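Local coordinates for O-methyltransferase (Burkholderia thailandensis, PDB 3MCZ), which probably transfers a methyl group from S-adenosylmethionine to an oxygen of an unidentified acceptor, and forms a dimer, at residues 100-103 with 108-111; 42-45 with 49-52; 263-268 with 311-316; 257-262 with 305-310; 242-247 with 274-279. All blocks are in the same frame, centred on the assembly; numbering follows the deposited sequence.

Contact 1: 100-103 with 108-111; sequences ERYL and ADYI
The guanidinium of Arg101 presents its edge to the carboxylate of Asp109, while one of its faces carries the hydroxyl of Tyr102. At that edge NE gives a short, nearly straight hydrogen bond to Asp109 OD2, 2.6 Å long with 170° at the hydrogen, and NH2 adds a weak second one to the same oxygen, completing the salt bridge. OD2 lies close to the guanidinium plane, yet the bond reaches it from above the carboxylate plane; the two flat groups are turned 43° against each other. Arg101 gets there with CG anti to the backbone N (chi1 178°) and the chain stretched out to NE. On its way CG passes over the centre of the Tyr102 ring and covers one face. The edge of that ring receives the backbone of Asp109, with CD1 3.4 Å from Asp109 O. Tyr110 in turn sets the edge of its ring against the Leu103 backbone, its CD1 3.7 Å from Leu103 C. The backbones are tied by Ile111 N, which donates to Tyr102 O at 2.8 Å, and CA of Tyr110 makes a CH...O contact with the same oxygen. Next to this bond Leu103 CD2 packs on Ile111 CG1 at 3.9 Å. The chain thus folds back on helix 97-103 of the dimerisation region just before helix 112-119, with Ile111 at its N-cap position. Arg162 of helix 150-172 binds Asp109 O, Leu103 reaches helix 35-46, and Val25 of the second subunit packs on Tyr102 and Ile111.

Contact 2: 42-45 with 49-52; sequences HYAV and LFDL
Ala44 and Phe50 carry this buried contact, in which helix 35-46 runs out and the short, weakly bonded helix 49-52 takes over. Going along the first segment, His42 faces elsewhere, its NE2 hydrogen-bonded to Ser32 O of the second subunit. Tyr43 likewise serves other neighbours, its hydroxyl hydrogen-bonded to Asp47 OD2. Ala44 comes next and meets the second segment twice. Its CB points at that segment and lies against the far end of the Phe50 ring, 3.3 Å from CE2 and 3.4 Å from CZ, a close fit. The approach is oblique to the ring. Phe50 reaches back because its CG stands anti to the carbonyl carbon, beside the backbone N (chi1 -58°). Ala44 also offers its carbonyl oxygen, which accepts from Leu49 N at 3.0 Å, the donor lying almost in line with the C=O bond. This i+5 to i bond is that of a pi-turn, and it carries the chain from one helix into the other. Both helices belong to the dimerisation region, whose sequence is related to helix-turn-helix domains. The CB of Leu49 passes 3.7 Å from Ala44 O, and its CD2 is a looser neighbour of Ala44 CB at 4.5 Å. Val45 directs its CB away from the second segment, yet its CG2 still comes within 4.5 Å of Phe50 CE2. Beyond the pair, Phe50 touches Leu103 and Thr99 of helix 97-103, while Leu49 packs on Val62 and Phe66 of helix 59-66.

Contact 3: 263-268 with 311-316; sequences AREARE and TNHGEL
Glu265 and His313 reach for each other across the gap between helix 263-275 and the loop that follows helix 298-310, and their side chains meet at about a right angle. The imidazole turns its edge to the carboxylate: ND1 donates to Glu265 OE1 over 2.9 Å, with 161° at the hydrogen. The acceptor lies close to the ring plane of His313. On the carboxylate side, the N-H arrives on the syn side of OE1 but well out of the carboxylate plane; ring and carboxylate are twisted 48° apart. Glu265 can span the gap because its chain runs extended beyond CG, while CG itself sits anti to the carbonyl carbon, beside the backbone N (chi1 -73°). His313 is presented by a type I beta turn from Thr311 to Gly314, closed by Gly314 N bonding to Thr311 O at 2.9 Å.

A second link runs through water. Ala263 N, in the first turn of the helix, donates to the water at 2.8 Å, and the water passes a hydrogen on to Glu315 OE1 at 2.9 Å. Glu315 holds its carboxylate near the helix start with an extended side chain. The loop is fixed to its surroundings as well, since Asn312 OD1 bonds Lys72 NZ of the second subunit and Glu315 packs on Ile75 of that subunit. Direct and water-borne bonds therefore join the start of the helix to the turn at the surface of the methyltransferase domain. The ND1 bond requires a hydrogen on that nitrogen, and the carboxylate beside it would tend to favour a protonated imidazole.

Contact 4: 257-262 with 305-310; sequences CLHYFD and LHMMVN
Met307, a selenomethionine in this model, pushes from helix 298-310 into the angle between His259 and Tyr260, and everything tight in the contact gathers round its end. Its SE lies 3.5 Å from His259 CD2, coming obliquely to the imidazole, and CE reaches the same carbon at 3.5 Å. CE then turns to Tyr260, where it sits over one face of the ring in a CH-pi contact, 4.2 Å from the centroid and 26° off the normal. Bends at chi2 and chi3 (-53° and -37°) fold the chain back and bring CE to both rings. His259 is buried and meets Phe303 edge to face. Tyr260 forms the looser flank: it is partly exposed, its nearest atom to the helix, CE1, stays 3.9 Å from Met307 CE, and its side chain also touches Thr311 and Gln142. The 3-10 turn 258-260, after strand 251-255 of the Rossmann-like methyltransferase domain, places His259 facing helix 298-310 and lets the end of Tyr260 reach it. With no hydrogen bond between the segments, cohesion rests on dispersion between the Met307 end and the two rings, with selenium standing where methionine has sulfur, so the fit depends on shape more than on directed bonds.

Contact 5: 242-247 with 274-279; sequences RNFEGG and AGLVKP
Leu276 meets both Phe244 and Gly247 with the end of its side chain. From CB, which projects alongside the other segment, the chain leads to CG, held anti to the carbonyl carbon (chi1 -65°). CG lies in the plane of the Phe244 ring at its edge, 3.8 Å from CD2. There the leucine forks. CD1 stays with the ring, 3.7 Å from CD2 and 4.0 Å from CE2, again at the edge; the two side chains cross at about a right angle. CD2 turns to the backbone instead and rests 3.4 Å from Gly247 O, with Gly247 C just as near.

Gly247 ends a type II beta turn that starts at Phe244, closed by Gly247 N bonding to Phe244 O. Gly246 takes the positive phi that such a turn asks for, and the turn feeds the chain into strand 251-255 of the Rossmann-like sheet of this methyltransferase domain. The other segment leaves helix 263-275 for strand 277-278, with Val277 N bonding back to Ala274 O.

A water joins the two, donating to Gly247 O at 2.6 Å and to Gly275 O at 2.9 Å. Further in, Phe244 and Leu276 both touch Leu186 of strand 182-186, and the Phe244 ring also meets that of His272. Leu276 and Lys278 are bound through their backbones to Ala249, while Arg348 takes the carbonyl oxygens of Ala274 and Val277.

Along the chain, contact 2 closes before contact 1 opens, and both come before the other three, whose segments alternate in sequence. Contacts 1 and 2, with centres about 12 Å apart, touch through Leu103, Val45 and Phe50 in the mostly helical dimerisation region. Contacts 3 and 4 have centres about 7 Å apart in the methyltransferase domain, where Glu315 N probably bonds to His259 O, joining the loops that follow strand 251-255 and helix 298-310. Helix 263-275 links contact 3 to contact 5, whose centres are about 21 Å apart. Contacts 2 and 5 have centres about 48 Å apart. Contacts 1 to 4 all touch the second subunit, so the dimer interface draws on both parts of the chain.

Contact 1: 100-103 with 108-111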
# COMPACT_ATOMS: atom_id res chain seq x y z
N GLU A 100 17.77 -12.67 -3.08
CA GLU A 100 18.92 -13.23 -2.40
C GLU A 100 19.75 -12.09 -1.77
O GLU A 100 20.17 -12.18 -0.61
CB GLU A 100 19.75 -14.08 -3.36
CG GLU A 100 20.82 -14.91 -2.65
CD GLU A 100 20.27 -16.11 -1.88
OE1 GLU A 100 19.09 -16.51 -2.07
OE2 GLU A 100 21.06 -16.67 -1.08
N ARG A 101 19.94 -11.01 -2.51
CA ARG A 101 20.77 -9.93 -2.05
C ARG A 101 20.15 -9.13 -0.91
O ARG A 101 20.83 -8.74 0.01
CB ARG A 101 21.13 -9.00 -3.21
CG ARG A 101 21.96 -7.80 -2.78
CD ARG A 101 22.58 -7.12 -3.96
NE ARG A 101 23.58 -6.15 -3.53
CZ ARG A 101 24.19 -5.29 -4.32
NH1 ARG A 101 23.95 -5.25 -5.63
NH2 ARG A 101 25.07 -4.46 -3.80
N TYR A 102 18.86 -8.82 -0.99
CA TYR A 102 18.26 -7.84 -0.06
C TYR A 102 17.28 -8.41 0.94
O TYR A 102 16.92 -7.74 1.90
CB TYR A 102 17.60 -6.71 -0.85
CG TYR A 102 18.54 -5.95 -1.77
CD1 TYR A 102 19.48 -5.06 -1.26
CD2 TYR A 102 18.48 -6.13 -3.14
CE1 TYR A 102 20.36 -4.36 -2.11
CE2 TYR A 102 19.35 -5.43 -4.00
CZ TYR A 102 20.27 -4.55 -3.49
OH TYR A 102 21.11 -3.88 -4.36
N LEU A 103 16.82 -9.64 0.73
CA LEU A 103 15.73 -10.17 1.54
C LEU A 103 16.08 -11.46 2.28
O LEU A 103 15.21 -12.12 2.85
CB LEU A 103 14.50 -10.39 0.66
CG LEU A 103 13.88 -9.14 0.01
CD1 LEU A 103 12.69 -9.56 -0.90
CD2 LEU A 103 13.49 -8.11 1.09
N ALA A 108 24.73 -9.29 3.76
CA ALA A 108 25.24 -7.99 4.18
C ALA A 108 24.34 -6.82 3.71
O ALA A 108 24.38 -5.74 4.30
CB ALA A 108 26.71 -7.79 3.70
N ASP A 109 23.55 -7.02 2.65
CA ASP A 109 22.70 -5.98 2.11
C ASP A 109 21.25 -6.13 2.54
O ASP A 109 20.39 -5.41 2.04
CB ASP A 109 22.75 -5.99 0.59
CG ASP A 109 24.10 -5.60 0.04
OD1 ASP A 109 24.79 -4.76 0.66
OD2 ASP A 109 24.46 -6.12 -1.05
N TYR A 110 20.98 -7.02 3.49
CA TYR A 110 19.62 -7.29 3.95
C TYR A 110 18.88 -6.02 4.35
O TYR A 110 19.39 -5.25 5.14
CB TYR A 110 19.70 -8.22 5.15
CG TYR A 110 18.41 -8.71 5.77
CD1 TYR A 110 17.38 -9.26 4.99
CD2 TYR A 110 18.25 -8.70 7.15
CE1 TYR A 110 16.22 -9.74 5.60
CE2 TYR A 110 17.13 -9.18 7.76
CZ TYR A 110 16.11 -9.71 6.99
OH TYR A 110 14.97 -10.19 7.61
N ILE A 111 17.67 -5.81 3.81
CA ILE A 111 16.87 -4.62 4.18
C ILE A 111 15.78 -4.94 5.21
O ILE A 111 14.81 -4.21 5.36
CB ILE A 111 16.27 -3.92 2.96
CG1 ILE A 111 15.22 -4.81 2.30
CG2 ILE A 111 17.37 -3.53 1.96
CD1 ILE A 111 14.26 -4.08 1.41

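Contact 2: 42-45 with 49-52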
# COMPACT_ATOMS: atom_id res chain seq x y z
N HIS A 42 5.67 -7.63 3.45
CA HIS A 42 5.85 -7.58 4.89
C HIS A 42 5.77 -8.97 5.46
O HIS A 42 6.61 -9.35 6.30
CB HIS A 42 4.84 -6.66 5.61
CG HIS A 42 4.89 -5.21 5.19
ND1 HIS A 42 3.83 -4.36 5.40
CD2 HIS A 42 5.82 -4.48 4.53
CE1 HIS A 42 4.11 -3.17 4.92
NE2 HIS A 42 5.30 -3.22 4.35
N TYR A 43 4.77 -9.75 5.03
CA TYR A 43 4.59 -11.11 5.55
C TYR A 43 5.81 -12.01 5.23
O TYR A 43 6.33 -12.70 6.12
CB TYR A 43 3.26 -11.77 5.04
CG TYR A 43 3.29 -13.20 5.40
CD1 TYR A 43 3.22 -13.58 6.72
CD2 TYR A 43 3.60 -14.17 4.46
CE1 TYR A 43 3.37 -14.86 7.10
CE2 TYR A 43 3.74 -15.48 4.84
CZ TYR A 43 3.62 -15.82 6.16
OH TYR A 43 3.79 -17.10 6.56
N ALA A 44 6.25 -11.99 3.96
CA ALA A 44 7.31 -12.87 3.50
C ALA A 44 8.60 -12.59 4.29
O ALA A 44 9.33 -13.51 4.67
CB ALA A 44 7.55 -12.72 2.00
N VAL A 45 8.83 -11.32 4.56
CA VAL A 45 10.01 -10.87 5.28
C VAL A 45 9.92 -11.26 6.76
O VAL A 45 10.90 -11.80 7.31
CB VAL A 45 10.22 -9.36 5.11
CG1 VAL A 45 11.32 -8.82 6.04
CG2 VAL A 45 10.62 -9.06 3.66
N LEU A 49 10.53 -16.23 5.00
CA LEU A 49 10.27 -17.24 3.98
C LEU A 49 11.46 -17.38 3.03
O LEU A 49 11.81 -18.47 2.59
CB LEU A 49 9.01 -16.86 3.19
CG LEU A 49 8.60 -17.77 2.04
CD1 LEU A 49 8.24 -19.17 2.53
CD2 LEU A 49 7.42 -17.15 1.28
N PHE A 50 12.10 -16.26 2.72
CA PHE A 50 13.17 -16.25 1.71
C PHE A 50 14.48 -16.90 2.16
O PHE A 50 15.36 -17.20 1.32
CB PHE A 50 13.41 -14.83 1.22
CG PHE A 50 12.20 -14.18 0.63
CD1 PHE A 50 11.58 -14.72 -0.48
CD2 PHE A 50 11.67 -13.01 1.20
CE1 PHE A 50 10.46 -14.09 -1.02
CE2 PHE A 50 10.55 -12.39 0.66
CZ PHE A 50 9.94 -12.94 -0.46
N ASP A 51 14.62 -17.12 3.46
CA ASP A 51 15.73 -17.87 3.99
C ASP A 51 15.56 -19.34 3.61
O ASP A 51 16.55 -20.03 3.34
CB ASP A 51 15.83 -17.72 5.51
CG ASP A 51 16.51 -16.42 5.93
OD1 ASP A 51 16.46 -15.43 5.18
OD2 ASP A 51 17.12 -16.40 7.02
N LEU A 52 14.32 -19.83 3.61
CA LEU A 52 14.04 -21.23 3.21
C LEU A 52 14.29 -21.44 1.72
O LEU A 52 14.85 -22.47 1.31
CB LEU A 52 12.61 -21.64 3.55
CG LEU A 52 12.29 -23.14 3.39
CD1 LEU A 52 13.03 -24.01 4.43
CD2 LEU A 52 10.78 -23.37 3.45

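Contact 3: 263-268 with 311-316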
# COMPACT_ATOMS: atom_id res chain seq x y z
N ALA A 263 7.42 25.06 13.44
CA ALA A 263 8.25 26.17 12.89
C ALA A 263 8.88 27.03 13.99
O ALA A 263 10.00 27.47 13.87
CB ALA A 263 7.42 27.06 11.88
N ARG A 264 8.16 27.28 15.06
CA ARG A 264 8.70 28.08 16.14
C ARG A 264 9.90 27.37 16.76
O ARG A 264 10.95 27.97 17.00
CB ARG A 264 7.63 28.29 17.21
CG ARG A 264 8.14 28.97 18.41
CD ARG A 264 7.15 28.95 19.62
NE ARG A 264 7.96 28.88 20.81
CZ ARG A 264 8.33 27.75 21.42
NH1 ARG A 264 9.10 27.83 22.50
NH2 ARG A 264 7.92 26.57 21.01
N GLU A 265 9.70 26.09 17.05
CA GLU A 265 10.74 25.28 17.64
C GLU A 265 11.96 25.18 16.72
O GLU A 265 13.09 25.33 17.17
CB GLU A 265 10.21 23.90 17.98
CG GLU A 265 9.29 23.88 19.17
CD GLU A 265 8.56 22.53 19.30
OE1 GLU A 265 8.43 21.78 18.31
OE2 GLU A 265 8.09 22.23 20.40
N ALA A 266 11.71 24.94 15.44
CA ALA A 266 12.77 24.78 14.46
C ALA A 266 13.61 26.07 14.35
O ALA A 266 14.84 26.02 14.27
CB ALA A 266 12.16 24.37 13.08
N ARG A 267 12.95 27.23 14.42
CA ARG A 267 13.70 28.51 14.39
C ARG A 267 14.60 28.63 15.62
O ARG A 267 15.72 29.04 15.50
CB ARG A 267 12.74 29.70 14.28
CG ARG A 267 13.42 31.06 14.28
CD ARG A 267 12.41 32.19 14.25
NE ARG A 267 11.82 32.36 12.92
CZ ARG A 267 12.41 32.98 11.90
NH1 ARG A 267 13.65 33.46 12.02
NH2 ARG A 267 11.79 33.08 10.74
N GLU A 268 14.12 28.24 16.80
CA GLU A 268 14.94 28.28 17.99
C GLU A 268 16.12 27.33 17.96
O GLU A 268 17.20 27.69 18.42
CB GLU A 268 14.08 27.99 19.23
CG GLU A 268 13.14 29.15 19.51
CD GLU A 268 12.04 28.83 20.49
OE1 GLU A 268 11.72 27.63 20.71
OE2 GLU A 268 11.46 29.81 21.00
N THR A 311 5.06 11.71 14.48
CA THR A 311 5.29 12.49 15.69
C THR A 311 4.36 13.72 15.74
O THR A 311 4.05 14.32 14.68
CB THR A 311 6.81 12.87 15.79
OG1 THR A 311 7.12 13.21 17.15
CG2 THR A 311 7.19 14.00 14.90
N ASN A 312 4.00 14.17 16.94
CA ASN A 312 3.00 15.24 17.10
C ASN A 312 3.28 16.47 16.22
O ASN A 312 2.42 16.91 15.50
CB ASN A 312 2.96 15.71 18.56
CG ASN A 312 1.74 16.56 18.90
OD1 ASN A 312 0.74 16.55 18.20
ND2 ASN A 312 1.86 17.36 19.96
N HIS A 313 4.48 17.02 16.33
CA HIS A 313 4.87 18.22 15.58
C HIS A 313 5.55 17.93 14.27
O HIS A 313 6.12 18.83 13.65
CB HIS A 313 5.78 19.13 16.42
CG HIS A 313 5.09 19.75 17.59
ND1 HIS A 313 5.77 20.53 18.51
CD2 HIS A 313 3.80 19.73 17.99
CE1 HIS A 313 4.92 20.95 19.43
NE2 HIS A 313 3.73 20.44 19.16
N GLY A 314 5.46 16.69 13.79
CA GLY A 314 6.14 16.31 12.55
C GLY A 314 5.71 17.17 11.39
O GLY A 314 4.50 17.37 11.15
N GLU A 315 6.67 17.70 10.64
CA GLU A 315 6.34 18.55 9.52
C GLU A 315 7.61 18.89 8.78
O GLU A 315 8.62 19.20 9.44
CB GLU A 315 5.71 19.84 10.04
CG GLU A 315 5.50 20.91 8.96
CD GLU A 315 4.79 22.17 9.46
OE1 GLU A 315 4.69 22.38 10.70
OE2 GLU A 315 4.33 22.98 8.60
N LEU A 316 7.59 18.85 7.45
CA LEU A 316 8.76 19.23 6.67
C LEU A 316 8.63 20.72 6.43
O LEU A 316 7.65 21.15 5.92
CB LEU A 316 8.84 18.47 5.34
CG LEU A 316 10.11 18.72 4.50
CD1 LEU A 316 11.41 18.44 5.27
CD2 LEU A 316 10.03 17.90 3.16
O HOH W 1 4.92 24.85 12.12

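Contact 4: 257-262 with 305-310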
# COMPACT_ATOMS: atom_id res chain seq x y z
N CYS A 257 16.67 16.13 10.77
CA CYS A 257 15.99 16.16 12.07
C CYS A 257 15.10 17.37 12.34
O CYS A 257 14.33 17.37 13.30
CB CYS A 257 17.01 16.07 13.21
SG CYS A 257 18.17 17.50 13.26
N LEU A 258 15.18 18.43 11.52
CA LEU A 258 14.34 19.60 11.77
C LEU A 258 12.83 19.34 11.64
O LEU A 258 11.99 20.07 12.22
CB LEU A 258 14.77 20.79 10.90
CG LEU A 258 16.04 21.57 11.32
CD1 LEU A 258 16.34 22.60 10.25
CD2 LEU A 258 15.91 22.24 12.69
N HIS A 259 12.47 18.26 10.95
CA HIS A 259 11.10 17.91 10.76
C HIS A 259 10.41 17.29 11.98
O HIS A 259 9.24 16.96 11.89
CB HIS A 259 10.94 17.01 9.53
CG HIS A 259 11.83 15.81 9.56
ND1 HIS A 259 13.01 15.75 8.87
CD2 HIS A 259 11.73 14.65 10.26
CE1 HIS A 259 13.60 14.59 9.11
NE2 HIS A 259 12.83 13.90 9.94
N TYR A 260 11.12 17.14 13.10
CA TYR A 260 10.50 16.81 14.38
C TYR A 260 9.96 18.02 15.13
O TYR A 260 9.29 17.87 16.14
CB TYR A 260 11.50 16.09 15.30
CG TYR A 260 11.77 14.68 14.84
CD1 TYR A 260 10.90 13.66 15.16
CD2 TYR A 260 12.89 14.39 14.07
CE1 TYR A 260 11.15 12.38 14.73
CE2 TYR A 260 13.14 13.13 13.63
CZ TYR A 260 12.29 12.12 13.97
OH TYR A 260 12.54 10.85 13.53
N PHE A 261 10.24 19.21 14.61
CA PHE A 261 9.92 20.44 15.30
C PHE A 261 8.84 21.22 14.54
O PHE A 261 8.84 21.19 13.31
CB PHE A 261 11.18 21.27 15.44
CG PHE A 261 12.25 20.60 16.24
CD1 PHE A 261 12.08 20.39 17.61
CD2 PHE A 261 13.38 20.10 15.63
CE1 PHE A 261 13.08 19.72 18.37
CE2 PHE A 261 14.37 19.44 16.37
CZ PHE A 261 14.21 19.26 17.75
N ASP A 262 7.93 21.90 15.27
CA ASP A 262 7.11 22.94 14.61
C ASP A 262 7.98 24.14 14.19
O ASP A 262 9.14 24.24 14.57
CB ASP A 262 5.87 23.35 15.43
CG ASP A 262 6.16 24.20 16.65
OD1 ASP A 262 7.23 24.81 16.80
OD2 ASP A 262 5.23 24.29 17.48
N LEU A 305 3.55 14.83 5.59
CA LEU A 305 2.47 14.07 6.17
C LEU A 305 2.95 12.81 6.91
O LEU A 305 2.41 12.47 7.97
CB LEU A 305 1.43 13.71 5.08
CG LEU A 305 0.15 12.99 5.58
CD1 LEU A 305 -0.67 13.93 6.49
CD2 LEU A 305 -0.69 12.46 4.42
N HIS A 306 3.91 12.10 6.34
CA HIS A 306 4.53 10.94 6.97
C HIS A 306 5.04 11.31 8.37
O HIS A 306 4.79 10.61 9.37
CB HIS A 306 5.64 10.44 6.06
CG HIS A 306 6.16 9.07 6.37
ND1 HIS A 306 6.96 8.38 5.48
CD2 HIS A 306 5.99 8.26 7.43
CE1 HIS A 306 7.27 7.21 6.00
NE2 HIS A 306 6.71 7.12 7.19
N MSE A 307 5.71 12.44 8.47
CA MSE A 307 6.30 12.87 9.74
C MSE A 307 5.22 13.29 10.72
O MSE A 307 5.36 13.01 11.89
CB MSE A 307 7.31 14.01 9.52
CG MSE A 307 8.57 13.60 8.76
SE MSE A 307 9.51 12.07 9.52
CE MSE A 307 9.22 12.46 11.39
N MSE A 308 4.15 13.90 10.23
CA MSE A 308 2.97 14.23 11.04
C MSE A 308 2.33 12.96 11.60
O MSE A 308 1.89 12.92 12.77
CB MSE A 308 1.95 15.02 10.20
CG MSE A 308 0.81 15.61 10.98
SE MSE A 308 -0.76 15.77 9.96
CE MSE A 308 -1.33 14.11 10.31
N VAL A 309 2.29 11.88 10.80
CA VAL A 309 1.77 10.64 11.38
C VAL A 309 2.71 10.12 12.49
O VAL A 309 2.23 9.63 13.54
CB VAL A 309 1.49 9.56 10.31
CG1 VAL A 309 1.20 8.18 10.95
CG2 VAL A 309 0.32 10.03 9.41
N ASN A 310 4.02 10.18 12.24
CA ASN A 310 5.02 9.65 13.17
C ASN A 310 5.17 10.40 14.49
O ASN A 310 5.44 9.78 15.50
CB ASN A 310 6.41 9.59 12.54
CG ASN A 310 6.57 8.49 11.49
OD1 ASN A 310 5.69 7.64 11.28
ND2 ASN A 310 7.72 8.54 10.76

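Contact 5: 242-247 with 274-279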
# COMPACT_ATOMS: atom_id res chain seq x y z
N ARG A 242 19.67 26.80 27.62
CA ARG A 242 20.78 26.75 28.57
C ARG A 242 21.73 25.60 28.27
O ARG A 242 22.90 25.68 28.59
CB ARG A 242 20.27 26.65 30.01
CG ARG A 242 19.51 27.88 30.48
CD ARG A 242 18.81 27.59 31.80
NE ARG A 242 17.69 26.68 31.59
CZ ARG A 242 16.97 26.08 32.55
NH1 ARG A 242 17.25 26.28 33.84
NH2 ARG A 242 15.97 25.28 32.20
N ASN A 243 21.20 24.54 27.65
CA ASN A 243 22.02 23.40 27.20
C ASN A 243 23.09 23.75 26.20
O ASN A 243 24.01 22.98 26.00
CB ASN A 243 21.14 22.31 26.58
CG ASN A 243 20.35 21.53 27.62
OD1 ASN A 243 20.53 21.72 28.82
ND2 ASN A 243 19.47 20.68 27.15
N PHE A 244 22.98 24.90 25.57
CA PHE A 244 23.99 25.35 24.61
C PHE A 244 25.05 26.27 25.20
O PHE A 244 26.07 26.54 24.54
CB PHE A 244 23.30 26.03 23.44
CG PHE A 244 22.44 25.11 22.64
CD1 PHE A 244 21.15 24.86 23.02
CD2 PHE A 244 22.91 24.50 21.49
CE1 PHE A 244 20.35 24.02 22.29
CE2 PHE A 244 22.13 23.65 20.77
CZ PHE A 244 20.84 23.41 21.15
N GLU A 245 24.85 26.74 26.43
CA GLU A 245 25.86 27.56 27.12
C GLU A 245 27.23 26.88 27.13
O GLU A 245 27.36 25.71 27.51
CB GLU A 245 25.44 27.88 28.57
N GLY A 246 28.24 27.61 26.69
CA GLY A 246 29.62 27.13 26.68
C GLY A 246 29.98 26.07 25.66
O GLY A 246 31.05 25.50 25.75
N GLY A 247 29.08 25.77 24.71
CA GLY A 247 29.42 24.81 23.65
C GLY A 247 30.00 25.58 22.49
O GLY A 247 29.65 26.74 22.28
N ALA A 274 23.44 27.58 15.46
CA ALA A 274 24.29 28.57 14.84
C ALA A 274 25.20 29.20 15.91
O ALA A 274 26.36 29.43 15.65
CB ALA A 274 23.45 29.62 14.16
N GLY A 275 24.66 29.45 17.10
CA GLY A 275 25.45 30.02 18.19
C GLY A 275 26.65 29.15 18.59
O GLY A 275 27.65 29.65 19.13
N LEU A 276 26.58 27.85 18.32
CA LEU A 276 27.70 26.95 18.64
C LEU A 276 28.87 27.04 17.63
O LEU A 276 29.97 26.57 17.94
CB LEU A 276 27.24 25.50 18.71
CG LEU A 276 26.27 25.02 19.79
CD1 LEU A 276 25.88 23.62 19.44
CD2 LEU A 276 26.97 25.08 21.12
N VAL A 277 28.63 27.63 16.47
CA VAL A 277 29.59 27.65 15.37
C VAL A 277 30.71 28.68 15.62
O VAL A 277 30.46 29.88 15.70
CB VAL A 277 28.91 27.96 14.02
CG1 VAL A 277 30.00 28.02 12.89
CG2 VAL A 277 27.80 26.92 13.68
N LYS A 278 31.95 28.21 15.69
CA LYS A 278 33.11 29.09 15.91
C LYS A 278 33.33 29.93 14.69
O LYS A 278 32.87 29.59 13.59
CB LYS A 278 34.37 28.28 16.23
CG LYS A 278 34.28 27.47 17.57
CD LYS A 278 35.48 26.58 17.71
CE LYS A 278 35.54 25.83 19.03
NZ LYS A 278 36.93 25.23 19.29
N PRO A 279 34.03 31.06 14.86
CA PRO A 279 34.40 31.84 13.68
C PRO A 279 35.15 31.01 12.66
O PRO A 279 36.00 30.21 13.01
CB PRO A 279 35.33 32.91 14.24
CG PRO A 279 34.93 33.06 15.62
CD PRO A 279 34.44 31.73 16.10
O HOH W 2 29.91 28.88 20.83